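Local coordinates for protein geobacter metallireducens SMUG1 (Geobacter metallireducens, PDB 5H9I) that belongs to the uracil-DNA glycosylase superfamily, an alpha/beta family of DNA repair proteins, and holds xanthine in its ligand pocket, at residues 6-11 / 43-48; 54-59 / 176-181; 70-73 / 79-82; 118-123 / 228-233; 129-132 / 136-139. One frame throughout, in Å; residues are numbered along the deposited sequence. Where two conformers were deposited one is given.

Interaction 1. Residues 6-11 / 43-48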
# COMPACT_ATOMS: atom_id res chain seq x y z
N GLY A 6 2.85 -10.08 14.46
CA GLY A 6 1.68 -9.61 13.78
C GLY A 6 2.13 -8.56 12.82
O GLY A 6 3.33 -8.21 12.72
N LEU A 7 1.18 -8.06 12.04
CA LEU A 7 1.49 -6.99 11.14
C LEU A 7 2.08 -5.77 11.72
O LEU A 7 2.85 -5.06 11.09
CB LEU A 7 0.28 -6.70 10.25
CG LEU A 7 -0.25 -7.78 9.30
CD1 LEU A 7 -1.53 -7.29 8.60
CD2 LEU A 7 0.73 -8.10 8.30
N ALA A 8 1.59 -5.40 12.94
CA ALA A 8 2.12 -4.14 13.49
C ALA A 8 3.61 -4.26 13.79
O ALA A 8 4.33 -3.26 13.52
CB ALA A 8 1.40 -3.84 14.81
N ALA A 9 4.02 -5.40 14.26
CA ALA A 9 5.49 -5.66 14.48
C ALA A 9 6.27 -5.50 13.17
O ALA A 9 7.39 -4.93 13.10
CB ALA A 9 5.72 -7.02 15.02
N ILE A 10 5.71 -6.06 12.11
CA ILE A 10 6.32 -5.97 10.81
C ILE A 10 6.42 -4.52 10.35
O ILE A 10 7.43 -4.13 9.86
CB ILE A 10 5.53 -6.81 9.79
CG1 ILE A 10 5.65 -8.30 10.14
CG2 ILE A 10 6.05 -6.59 8.37
CD1 ILE A 10 4.73 -9.25 9.40
N SER A 11 5.36 -3.74 10.51
CA SER A 11 5.41 -2.35 10.08
C SER A 11 6.41 -1.54 10.93
O SER A 11 7.08 -0.68 10.44
CB SER A 11 3.99 -1.64 10.05
OG SER A 11 3.26 -1.81 8.81
N ALA A 43 -4.79 0.68 13.42
CA ALA A 43 -6.17 0.31 13.37
C ALA A 43 -6.51 -0.60 12.17
O ALA A 43 -7.17 -1.61 12.31
CB ALA A 43 -7.10 1.55 13.41
N TYR A 44 -6.02 -0.18 11.02
CA TYR A 44 -6.31 -0.96 9.81
C TYR A 44 -5.62 -2.33 9.92
O TYR A 44 -6.26 -3.37 9.67
CB TYR A 44 -5.73 -0.19 8.60
CG TYR A 44 -5.70 -0.97 7.30
CD1 TYR A 44 -6.88 -1.31 6.67
CD2 TYR A 44 -4.48 -1.35 6.75
CE1 TYR A 44 -6.89 -2.02 5.46
CE2 TYR A 44 -4.50 -2.09 5.54
CZ TYR A 44 -5.71 -2.42 4.95
OH TYR A 44 -5.70 -3.19 3.80
N LEU A 45 -4.34 -2.41 10.35
CA LEU A 45 -3.66 -3.67 10.50
C LEU A 45 -4.37 -4.58 11.50
O LEU A 45 -4.56 -5.77 11.25
CB LEU A 45 -2.24 -3.53 10.96
CG LEU A 45 -1.35 -2.67 10.06
CD1 LEU A 45 0.06 -2.61 10.78
CD2 LEU A 45 -1.24 -3.12 8.66
N SER A 46 -4.83 -4.01 12.61
CA SER A 46 -5.32 -4.82 13.70
C SER A 46 -6.75 -5.24 13.47
O SER A 46 -7.13 -6.39 13.78
CB SER A 46 -5.30 -4.01 14.95
OG SER A 46 -3.97 -3.55 15.29
N ARG A 47 -7.57 -4.40 12.89
CA ARG A 47 -8.97 -4.69 12.66
C ARG A 47 -9.21 -5.60 11.47
O ARG A 47 -10.19 -6.36 11.45
CB ARG A 47 -9.77 -3.39 12.46
CG ARG A 47 -9.81 -2.53 13.70
CD ARG A 47 -10.51 -1.21 13.49
NE ARG A 47 -10.10 -0.31 14.57
CZ ARG A 47 -10.59 0.91 14.75
NH1 ARG A 47 -11.55 1.39 14.02
NH2 ARG A 47 -10.01 1.64 15.70
N PHE A 48 -8.33 -5.48 10.45
CA PHE A 48 -8.57 -6.14 9.15
C PHE A 48 -7.45 -7.04 8.74
O PHE A 48 -7.69 -7.81 7.78
CB PHE A 48 -8.82 -5.05 8.12
CG PHE A 48 -10.01 -4.18 8.53
CD1 PHE A 48 -11.24 -4.69 8.61
CD2 PHE A 48 -9.87 -2.80 8.72
CE1 PHE A 48 -12.36 -3.91 9.01
CE2 PHE A 48 -10.91 -2.02 9.15
CZ PHE A 48 -12.16 -2.56 9.26

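Interaction 2. Residues 54-59 / 176-181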
# COMPACT_ATOMS: atom_id res chain seq x y z
N GLU A 54 -6.20 -15.67 2.25
CA GLU A 54 -5.95 -16.43 1.04
C GLU A 54 -5.20 -15.64 -0.02
O GLU A 54 -4.38 -16.19 -0.82
CB GLU A 54 -7.26 -16.93 0.46
CG GLU A 54 -7.97 -17.92 1.35
CD GLU A 54 -9.27 -18.44 0.68
OE1 GLU A 54 -9.98 -19.13 1.46
OE2 GLU A 54 -9.56 -18.12 -0.56
N VAL A 55 -5.40 -14.32 -0.08
CA VAL A 55 -4.89 -13.47 -1.12
C VAL A 55 -4.42 -12.18 -0.55
O VAL A 55 -5.16 -11.54 0.21
CB VAL A 55 -5.93 -13.18 -2.20
CG1 VAL A 55 -5.48 -12.25 -3.28
CG2 VAL A 55 -6.51 -14.50 -2.78
N LEU A 56 -3.24 -11.73 -0.94
CA LEU A 56 -2.65 -10.42 -0.58
C LEU A 56 -2.49 -9.53 -1.77
O LEU A 56 -1.78 -9.95 -2.70
CB LEU A 56 -1.31 -10.63 0.07
CG LEU A 56 -0.56 -9.38 0.45
CD1 LEU A 56 -1.29 -8.59 1.49
CD2 LEU A 56 0.83 -9.71 0.97
N PHE A 57 -3.12 -8.38 -1.83
CA PHE A 57 -2.88 -7.38 -2.82
C PHE A 57 -1.75 -6.51 -2.34
O PHE A 57 -1.72 -6.13 -1.15
CB PHE A 57 -4.15 -6.53 -3.02
CG PHE A 57 -5.24 -7.18 -3.75
CD1 PHE A 57 -5.24 -7.39 -5.13
CD2 PHE A 57 -6.35 -7.67 -3.04
CE1 PHE A 57 -6.30 -8.01 -5.76
CE2 PHE A 57 -7.41 -8.25 -3.67
CZ PHE A 57 -7.36 -8.43 -5.06
N VAL A 58 -0.82 -6.13 -3.22
CA VAL A 58 0.31 -5.33 -2.91
C VAL A 58 0.41 -4.16 -3.88
O VAL A 58 0.48 -4.33 -5.10
CB VAL A 58 1.63 -6.12 -2.99
CG1 VAL A 58 2.84 -5.32 -2.67
CG2 VAL A 58 1.48 -7.33 -2.12
N GLY A 59 0.28 -2.94 -3.33
CA GLY A 59 0.50 -1.71 -4.13
C GLY A 59 1.96 -1.33 -4.10
O GLY A 59 2.75 -1.98 -3.50
N ARG A 176 8.05 -11.19 5.42
CA ARG A 176 7.49 -11.37 6.71
C ARG A 176 5.93 -11.36 6.66
O ARG A 176 5.29 -12.18 7.34
CB ARG A 176 7.95 -10.27 7.64
CG ARG A 176 9.42 -10.44 8.08
CD ARG A 176 9.90 -9.27 8.76
NE ARG A 176 11.17 -9.56 9.49
CZ ARG A 176 11.97 -8.64 9.96
NH1 ARG A 176 11.81 -7.33 9.80
NH2 ARG A 176 13.06 -9.11 10.62
N THR A 177 5.39 -10.47 5.86
CA THR A 177 3.93 -10.38 5.72
C THR A 177 3.35 -11.67 5.20
O THR A 177 2.30 -12.20 5.62
CB THR A 177 3.57 -9.16 4.86
OG1 THR A 177 4.07 -7.98 5.45
CG2 THR A 177 2.07 -9.12 4.65
N VAL A 178 4.04 -12.22 4.19
CA VAL A 178 3.57 -13.47 3.58
C VAL A 178 3.74 -14.66 4.54
O VAL A 178 2.87 -15.54 4.61
CB VAL A 178 4.31 -13.69 2.20
CG1 VAL A 178 4.13 -15.12 1.70
CG2 VAL A 178 3.77 -12.67 1.23
N VAL A 179 4.84 -14.71 5.27
CA VAL A 179 4.97 -15.80 6.25
C VAL A 179 3.88 -15.69 7.33
O VAL A 179 3.35 -16.71 7.75
CB VAL A 179 6.36 -15.77 6.90
CG1 VAL A 179 6.44 -16.72 8.15
CG2 VAL A 179 7.39 -16.16 5.81
N LEU A 180 3.52 -14.43 7.73
CA LEU A 180 2.44 -14.34 8.76
C LEU A 180 1.05 -14.67 8.22
O LEU A 180 0.25 -15.40 8.84
CB LEU A 180 2.46 -12.96 9.25
CG LEU A 180 1.34 -12.58 10.33
CD1 LEU A 180 1.67 -13.28 11.62
CD2 LEU A 180 1.19 -11.11 10.48
N LEU A 181 0.68 -14.08 7.05
CA LEU A 181 -0.69 -14.18 6.55
C LEU A 181 -0.94 -15.44 5.81
O LEU A 181 -2.06 -15.86 5.65
CB LEU A 181 -1.02 -12.95 5.67
CG LEU A 181 -0.91 -11.62 6.39
CD1 LEU A 181 -1.33 -10.59 5.35
CD2 LEU A 181 -1.80 -11.44 7.61

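Interaction 3. Residues 70-73 / 79-82. With XAN (xanthine), chain B; IPA (isopropyl alcohol), chain G.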
# COMPACT_ATOMS: atom_id res chain seq x y z
N THR A 70 -4.13 9.10 5.33
CA THR A 70 -4.94 8.30 6.24
C THR A 70 -4.15 7.19 6.87
O THR A 70 -4.66 6.51 7.81
CB THR A 70 -6.13 7.68 5.42
OG1 THR A 70 -5.62 6.80 4.45
CG2 THR A 70 -7.08 8.70 4.92
N GLY A 71 -2.99 6.79 6.35
CA GLY A 71 -2.24 5.62 6.83
C GLY A 71 -2.75 4.29 6.27
O GLY A 71 -2.13 3.28 6.65
N VAL A 72 -3.74 4.31 5.40
CA VAL A 72 -4.30 3.11 4.88
C VAL A 72 -3.98 2.93 3.45
O VAL A 72 -4.10 3.93 2.71
CB VAL A 72 -5.78 3.12 5.08
CG1 VAL A 72 -6.46 1.92 4.42
CG2 VAL A 72 -6.14 3.18 6.57
N PRO A 73 -3.47 1.79 2.96
CA PRO A 73 -3.19 1.62 1.51
C PRO A 73 -4.41 1.96 0.65
O PRO A 73 -5.55 1.64 0.97
CB PRO A 73 -2.83 0.13 1.34
CG PRO A 73 -2.54 -0.32 2.75
CD PRO A 73 -3.28 0.55 3.72
N VAL A 79 -13.66 6.63 1.87
CA VAL A 79 -13.88 5.21 2.00
C VAL A 79 -13.27 4.72 3.30
O VAL A 79 -13.88 3.79 3.95
CB VAL A 79 -13.53 4.44 0.69
CG1 VAL A 79 -12.12 4.31 0.61
CG2 VAL A 79 -14.31 3.08 0.75
N VAL A 80 -12.15 5.27 3.80
CA VAL A 80 -11.58 4.79 5.01
C VAL A 80 -12.47 5.16 6.19
O VAL A 80 -12.73 4.31 7.05
CB VAL A 80 -10.24 5.35 5.20
CG1 VAL A 80 -9.69 5.08 6.58
CG2 VAL A 80 -9.26 4.86 4.13
N THR A 81 -13.05 6.37 6.21
CA THR A 81 -13.91 6.78 7.29
C THR A 81 -15.27 6.09 7.24
O THR A 81 -15.77 5.63 8.29
CB THR A 81 -14.11 8.34 7.38
OG1 THR A 81 -14.83 8.78 6.26
CG2 THR A 81 -12.89 8.99 7.43
N GLU A 82 -15.87 5.98 6.06
CA GLU A 82 -17.27 5.55 5.92
C GLU A 82 -17.34 4.03 5.88
O GLU A 82 -18.29 3.47 6.46
CB GLU A 82 -17.91 6.13 4.64
CG GLU A 82 -18.04 7.66 4.75
CD GLU A 82 -18.45 8.38 3.42
OE1 GLU A 82 -18.68 7.71 2.37
OE2 GLU A 82 -18.51 9.67 3.43
N9 XAN B . -2.77 5.12 -4.90
C4 XAN B . -2.14 4.27 -4.14
N3 XAN B . -2.16 3.96 -2.85
C2 XAN B . -1.40 3.06 -2.40
O2 XAN B . -1.40 2.85 -1.22
N1 XAN B . -0.60 2.32 -3.18
C6 XAN B . -0.51 2.49 -4.47
O6 XAN B . 0.27 1.86 -5.19
C5 XAN B . -1.26 3.53 -5.02
N7 XAN B . -1.41 4.00 -6.25
C8 XAN B . -2.33 4.95 -6.17
C1 IPA G . -18.12 5.48 9.59
C2 IPA G . -18.27 4.37 10.56
C3 IPA G . -19.35 4.76 11.59
O2 IPA G . -18.42 3.09 9.81

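Interaction 4. Residues 118-123 / 228-233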
# COMPACT_ATOMS: atom_id res chain seq x y z
N TRP A 118 -11.21 0.52 -3.54
CA TRP A 118 -12.04 0.18 -2.38
C TRP A 118 -13.51 0.20 -2.71
O TRP A 118 -14.34 -0.52 -2.16
CB TRP A 118 -11.75 1.04 -1.13
CG TRP A 118 -10.42 0.80 -0.52
CD1 TRP A 118 -9.35 1.66 -0.47
CD2 TRP A 118 -10.02 -0.36 0.24
NE1 TRP A 118 -8.34 1.10 0.19
CE2 TRP A 118 -8.71 -0.14 0.67
CE3 TRP A 118 -10.65 -1.54 0.58
CZ2 TRP A 118 -7.99 -1.05 1.36
CZ3 TRP A 118 -9.96 -2.45 1.31
CH2 TRP A 118 -8.66 -2.23 1.72
N GLY A 119 -13.88 1.06 -3.71
CA GLY A 119 -15.28 1.08 -4.06
C GLY A 119 -15.71 -0.23 -4.74
O GLY A 119 -16.83 -0.72 -4.54
N PHE A 120 -14.83 -0.78 -5.53
CA PHE A 120 -15.06 -2.07 -6.22
C PHE A 120 -15.09 -3.16 -5.18
O PHE A 120 -15.92 -3.99 -5.20
CB PHE A 120 -13.93 -2.26 -7.23
CG PHE A 120 -13.73 -3.64 -7.84
CD1 PHE A 120 -14.67 -4.21 -8.56
CD2 PHE A 120 -12.51 -4.24 -7.76
CE1 PHE A 120 -14.43 -5.45 -9.18
CE2 PHE A 120 -12.24 -5.44 -8.37
CZ PHE A 120 -13.24 -6.05 -9.08
N ILE A 121 -14.18 -3.09 -4.24
CA ILE A 121 -14.26 -4.12 -3.17
C ILE A 121 -15.56 -4.02 -2.38
O ILE A 121 -16.17 -5.09 -2.06
CB ILE A 121 -13.01 -3.93 -2.28
CG1 ILE A 121 -11.74 -4.42 -2.97
CG2 ILE A 121 -13.25 -4.64 -0.92
CD1 ILE A 121 -10.41 -3.97 -2.43
N ARG A 122 -16.01 -2.84 -2.04
CA ARG A 122 -17.25 -2.66 -1.34
C ARG A 122 -18.42 -3.21 -2.15
O ARG A 122 -19.28 -3.85 -1.67
CB ARG A 122 -17.48 -1.19 -0.95
CG ARG A 122 -18.84 -0.92 -0.32
CD ARG A 122 -19.03 0.48 0.22
NE ARG A 122 -18.64 1.46 -0.75
CZ ARG A 122 -18.25 2.72 -0.50
NH1 ARG A 122 -18.26 3.22 0.73
NH2 ARG A 122 -17.87 3.48 -1.51
N GLU A 123 -18.44 -2.87 -3.41
CA GLU A 123 -19.49 -3.42 -4.30
C GLU A 123 -19.43 -4.90 -4.34
O GLU A 123 -20.54 -5.52 -4.40
CB GLU A 123 -19.30 -2.83 -5.70
CG GLU A 123 -19.66 -1.37 -5.78
CD GLU A 123 -19.27 -0.75 -7.13
OE1 GLU A 123 -18.70 -1.48 -8.00
OE2 GLU A 123 -19.54 0.46 -7.24
N THR A 228 -12.09 -5.26 -15.90
CA THR A 228 -10.82 -5.68 -16.30
C THR A 228 -10.12 -6.49 -15.17
O THR A 228 -9.58 -7.55 -15.35
CB THR A 228 -9.92 -4.50 -16.72
OG1 THR A 228 -10.55 -3.78 -17.84
CG2 THR A 228 -8.61 -4.97 -17.15
N ALA A 229 -10.15 -5.90 -14.00
CA ALA A 229 -9.51 -6.56 -12.88
C ALA A 229 -10.22 -7.86 -12.54
O ALA A 229 -9.59 -8.83 -12.15
CB ALA A 229 -9.58 -5.62 -11.64
N LEU A 230 -11.49 -7.82 -12.73
CA LEU A 230 -12.30 -9.02 -12.42
C LEU A 230 -11.94 -10.14 -13.36
O LEU A 230 -11.71 -11.32 -12.93
CB LEU A 230 -13.79 -8.62 -12.26
CG LEU A 230 -14.78 -9.61 -11.92
CD1 LEU A 230 -14.43 -9.96 -10.45
CD2 LEU A 230 -16.20 -9.07 -12.09
N ARG A 231 -11.73 -9.87 -14.65
CA ARG A 231 -11.17 -10.80 -15.58
C ARG A 231 -9.79 -11.35 -15.27
O ARG A 231 -9.53 -12.54 -15.30
CB ARG A 231 -11.17 -10.23 -17.05
CG ARG A 231 -10.32 -11.05 -18.04
CD ARG A 231 -10.50 -10.62 -19.52
NE ARG A 231 -9.97 -9.28 -19.75
CZ ARG A 231 -8.69 -8.96 -19.71
NH1 ARG A 231 -7.76 -9.88 -19.46
NH2 ARG A 231 -8.32 -7.70 -19.95
N GLN A 232 -8.84 -10.47 -14.87
CA GLN A 232 -7.57 -10.85 -14.52
C GLN A 232 -7.55 -11.77 -13.33
O GLN A 232 -6.82 -12.73 -13.22
CB GLN A 232 -6.65 -9.66 -14.24
CG GLN A 232 -6.41 -8.86 -15.54
CD GLN A 232 -5.67 -7.57 -15.26
OE1 GLN A 232 -6.08 -6.82 -14.43
NE2 GLN A 232 -4.50 -7.35 -15.87
N LEU A 233 -8.35 -11.42 -12.31
CA LEU A 233 -8.47 -12.33 -11.19
C LEU A 233 -8.98 -13.72 -11.50
O LEU A 233 -8.51 -14.66 -10.95
CB LEU A 233 -9.33 -11.67 -10.10
CG LEU A 233 -8.72 -10.40 -9.40
CD1 LEU A 233 -9.80 -9.57 -8.73
CD2 LEU A 233 -7.55 -10.74 -8.50

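Interaction 5. Residues 129-132 / 136-139. With XAN (xanthine), chain B; LEA (pentanoic acid), chain H.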
# COMPACT_ATOMS: atom_id res chain seq x y z
N GLU A 129 -15.85 -7.26 6.68
CA GLU A 129 -15.62 -8.61 7.19
C GLU A 129 -15.71 -9.68 6.06
O GLU A 129 -14.91 -10.64 6.10
CB GLU A 129 -16.60 -8.96 8.32
CG GLU A 129 -16.17 -8.30 9.62
CD GLU A 129 -16.10 -6.83 9.60
OE1 GLU A 129 -17.07 -6.16 9.17
OE2 GLU A 129 -15.03 -6.25 10.00
N ARG A 130 -16.58 -9.51 5.10
CA ARG A 130 -16.58 -10.49 3.99
C ARG A 130 -15.33 -10.44 3.12
O ARG A 130 -14.89 -11.49 2.65
CB ARG A 130 -17.79 -10.36 3.18
CG ARG A 130 -19.08 -10.66 3.94
CD ARG A 130 -20.32 -10.80 3.08
NE ARG A 130 -20.16 -12.02 2.24
CZ ARG A 130 -19.80 -12.14 0.95
NH1 ARG A 130 -19.49 -11.13 0.17
NH2 ARG A 130 -19.84 -13.38 0.43
N PHE A 131 -14.74 -9.24 2.98
CA PHE A 131 -13.46 -9.09 2.26
C PHE A 131 -12.29 -9.60 2.98
O PHE A 131 -11.54 -10.45 2.56
CB PHE A 131 -13.31 -7.61 1.78
CG PHE A 131 -12.08 -7.38 1.03
CD1 PHE A 131 -11.93 -7.89 -0.26
CD2 PHE A 131 -11.05 -6.62 1.56
CE1 PHE A 131 -10.72 -7.62 -0.92
CE2 PHE A 131 -9.93 -6.35 0.89
CZ PHE A 131 -9.74 -6.84 -0.40
N PHE A 132 -12.12 -9.10 4.22
CA PHE A 132 -10.94 -9.38 4.97
C PHE A 132 -10.92 -10.77 5.54
O PHE A 132 -9.88 -11.24 6.03
CB PHE A 132 -10.66 -8.30 6.04
CG PHE A 132 -10.35 -6.91 5.44
CD1 PHE A 132 -9.14 -6.71 4.84
CD2 PHE A 132 -11.26 -5.89 5.53
CE1 PHE A 132 -8.84 -5.46 4.32
CE2 PHE A 132 -10.99 -4.64 4.98
CZ PHE A 132 -9.76 -4.48 4.43
N PHE A 136 -6.30 -9.21 1.95
CA PHE A 136 -5.70 -8.07 2.59
C PHE A 136 -5.10 -7.17 1.53
O PHE A 136 -4.77 -7.66 0.43
CB PHE A 136 -4.70 -8.46 3.67
CG PHE A 136 -4.29 -7.32 4.57
CD1 PHE A 136 -5.24 -6.72 5.39
CD2 PHE A 136 -2.98 -6.91 4.65
CE1 PHE A 136 -4.86 -5.66 6.26
CE2 PHE A 136 -2.61 -5.90 5.50
CZ PHE A 136 -3.56 -5.22 6.27
N VAL A 137 -4.84 -5.91 1.86
CA VAL A 137 -4.17 -4.96 0.96
C VAL A 137 -3.03 -4.27 1.68
O VAL A 137 -3.23 -3.73 2.76
CB VAL A 137 -5.19 -3.86 0.40
CG1 VAL A 137 -4.52 -2.93 -0.56
CG2 VAL A 137 -6.39 -4.56 -0.25
N ALA A 138 -1.86 -4.28 1.11
CA ALA A 138 -0.69 -3.65 1.66
C ALA A 138 0.11 -2.94 0.61
O ALA A 138 -0.09 -3.19 -0.56
CB ALA A 138 0.19 -4.71 2.31
N ASN A 139 0.97 -1.98 1.01
CA ASN A 139 1.90 -1.41 0.03
C ASN A 139 3.28 -2.05 0.21
O ASN A 139 3.70 -2.25 1.33
CB ASN A 139 2.09 0.09 0.24
CG ASN A 139 1.19 0.89 -0.62
OD1 ASN A 139 0.76 0.47 -1.67
ND2 ASN A 139 0.74 2.04 -0.04
N9 XAN B . -2.77 5.12 -4.90
C4 XAN B . -2.14 4.27 -4.14
N3 XAN B . -2.16 3.96 -2.85
C2 XAN B . -1.40 3.06 -2.40
O2 XAN B . -1.40 2.85 -1.22
N1 XAN B . -0.60 2.32 -3.18
C6 XAN B . -0.51 2.49 -4.47
O6 XAN B . 0.27 1.86 -5.19
C5 XAN B . -1.26 3.53 -5.02
N7 XAN B . -1.41 4.00 -6.25
C8 XAN B . -2.33 4.95 -6.17
C2 LEA H . -17.75 -11.62 -2.98
O2 LEA H . -17.24 -10.84 -3.74
C3 LEA H . -17.10 -12.91 -2.77
C4 LEA H . -18.08 -13.91 -3.23
C5 LEA H . -18.79 -14.62 -2.12
C6 LEA H . -19.61 -15.85 -2.58
O1 LEA H . -18.80 -11.37 -2.42

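Interaction 1. Residues 6-11 / 43-48
Leu7 and Leu45 meet where helix segments 7-11 and 43-48 run nearly antiparallel, their axes 9.8 Å apart at an angle of 152°. The pair illustrates helix-helix packing within an alpha/beta fold: a single leucine from one helix packs against the first turn of the other. Leu45 supplies it. With CG anti to its carbonyl carbon (chi1 -57°) and the chain extended beyond (chi2 177°), it drives CD1 into the surface made by Leu7, Ala8 and Ser11. Lower down, Leu45 CB lies 4.1 Å from Leu7 CB, and Leu7 CD1 reaches Leu45 CD2 at 4.2 Å, so the two leucines pass each other at a slant along their length. The helix backbone takes part as well: Leu45 CD1 sits 3.7 Å from Ala8 CA. Its other neighbour there, the carbonyl of Leu7, is already engaged by the Ser11 N-H of its own helix. Both leucines also rest on Phe136 of the parallel sheet, and Leu7 touches helix 160-181, which places the contact at the meeting of three helices. The Ser11 hydroxyl has its polar partner in His41 NE2, and it still brings OG within 3.8 Å of the Leu45 CD1 methyl.

Interaction 2. Residues 54-59 / 176-181
Leu56 meets helix 176-181 because its CG stands opposite the backbone N (chi1 178°) while chi2 is close to +63°, a combination that lifts both methyls off strand 55-59 and spreads them over the helix. On the other side Thr177 adopts chi1 -59°, so that CG2 faces the strand while OG1 is hydrogen-bonded to Ala173 O, one turn back in its own helix. A polar residue can thus present a purely apolar tip to the core. Leu56 CD2 takes two neighbours, Thr177 CG2 at 3.9 Å and Val178 CG2 at 4.2 Å; it meets the threonine roughly at a right angle. The second methyl, Leu56 CD1, lies 4.3 Å from Leu181 CD1, one helical turn farther along. One leucine therefore bridges successive turns, without any hydrogen bond between the segments. The axes are 10.1 Å apart, the distance of a helix lying on a sheet, and run close to antiparallel. Leu181 touches Phe136 and Val178 touches Val186, on the two strands flanking 55-59. Helix 160-181 thus passes over strand 55-59, one of two inner strands, as the return leg of a beta-alpha-beta crossover from 135-139 to parallel strand 185-189, whose connection also includes strands 144-146 and 152-153.

Interaction 3. Residues 70-73 / 79-82
Pro73, at the end of segment 70-73, borders the xanthine pocket, and the packing of Thr70 and Val72 on Val80 ties the loop before it to helix 77-84. Val80 faces the loop with both branches. Its CG2 lies 4.0 Å from Val72 CB and 4.1 Å from Thr70 OG1, while its CG1 meets Val72 CG2 at 4.0 Å. The two valines come together tip to tip; each has CG1 opposite its backbone N and CG2 beside it, and this shared torsion sets the branches against one another. Thr70 approaches the same CG2 methyl with its hydroxyl, whose position is set by its polar bonds. OG1 stands between the backbone N and the carbonyl carbon (chi1 64°), where it accepts from Val72 N over 3.3 Å with an N-H...O angle of 160°. This is an ST turn, closed round Gly71, which leaves the helix with a positive phi of 82°. The single proton of this hydroxyl lies between the carbonyls of Gly75 and Gly66, which must share it or take it in turn. Just past Val72, Pro73 comes up to the ligand, its CA 3.5 Å from O2 of xanthine, and the carbonyl of Pro73 is held by Trp118 NE1. Tyr44 packs on both Val72 and Pro73, and Phe105 on both Thr70 and Val80. The valine contact is thus a second shell: it touches no ligand itself but backs the Pro73 edge of the pocket, an ST turn at a helix end leading into a ligand-binding loop.

Interaction 4. Residues 118-123 / 228-233
Phe120 points from helix 112-125 straight at Ala229 and Leu230 of helix 219-235, and its side chain accounts for all the close contacts between the two segments. CB leaves the helix with CG opposite the backbone N (chi1 165°), so the ring is carried outward across a gap of 9.7 Å between the CA atoms of Phe120 and Leu230. CB and CG serve as the stalk; contact begins at the far end of the ring. CE2, on one flank, reaches Ala229 CB at 4.2 Å. CZ, the tip, comes 4.1 Å from Leu230 CB, which lies at the ring edge and near its plane. The ring is therefore inserted end-on toward the helix surface, and the methyl of Ala229 and the methylene of Leu230, adjacent in sequence, receive it. Leu230 likewise has CG opposite its backbone N, which takes its isobutyl group slantwise past the phenyl ring. Two further rings meet Phe120: that of Trp225 stands almost perpendicular to it, at about 80°, and that of Phe240 is inclined at about 35°. Phe240 also borders the site of the pentanoic acid, which lies about 7 Å from the Leu230 side chain. Leu233 of the same helix rests on Ile211 of the sheet and on Phe57, whereas Ile121 packs on Phe131. No hydrogen bond links the segments. Two helices joined through one aromatic side chain, above the sheet face opposite to helix 160-181, belong to one outer helical layer of an alpha/beta/alpha sandwich.

Interaction 5. Residues 129-132 / 136-139
Two consecutive phenylalanines, Phe131 and Phe132, lean on each other while each reaches a different residue of strand 136-139, Val137 and Phe136. Successive helix positions already separate them, and different first torsions add to this: Phe131 has CG opposite its backbone N, Phe132 has CG opposite its carbonyl carbon. In this way the edge of the Phe131 ring comes to lie over its neighbour, with CD2 3.6 Å above the centre of the Phe132 ring. Phe131 then offers another part of its edge to the strand, CZ standing 4.1 Å from Val137 CG2 and close to the ring plane, with the two side chains roughly perpendicular. Phe132 instead brings CD1 to Phe136 CD1 at 3.9 Å, arriving at the edge of the Phe136 ring. Between these segments the helix is thus packed on the strand through apolar side chains alone, and Tyr44 and Trp118 extend the cluster. Polar work is done at the far ends. Arg130, its chain bent at chi3, gives NH1 to O1 of the pentanoic acid over 2.7 Å, nearly straight at 173°, and NH1 also serves Phe125 O. Beyond Ala138, Asn139 grips xanthine with its whole amide: OD1 accepts from N1 at 2.7 Å (167°) and ND2 donates to O2 at 2.6 Å (157°). The amide's paired acceptor and donor match the adjacent N-H and C=O of the base; the two bonds would fix the amide's rotation and, with those from Met60, Phe74, Glu111 and His213, help orient the xanthine.

Overall arrangement
Interactions 2 and 5 share the four-stranded parallel sheet: strands 55-59 and 135-139 are neighbours there, and the contact centres lie 10 Å apart. Interaction 1 comes first along the chain and sits 11 Å from interaction 5 and 12 Å from interaction 2, centre to centre, meeting both through Phe136 and Leu180. Interaction 3 follows in sequence and, like interaction 5, lies nested inside the loop closed by interaction 2; both touch xanthine. Interactions 2 and 4 alternate along the chain, their centres 18 Å apart on opposite faces of the sheet. Tyr44 and Trp118, from two helices, and Pro73, from a loop, all pack on strand 135-139, at whose C-terminal end, beside that of 55-59, lies the xanthine pocket.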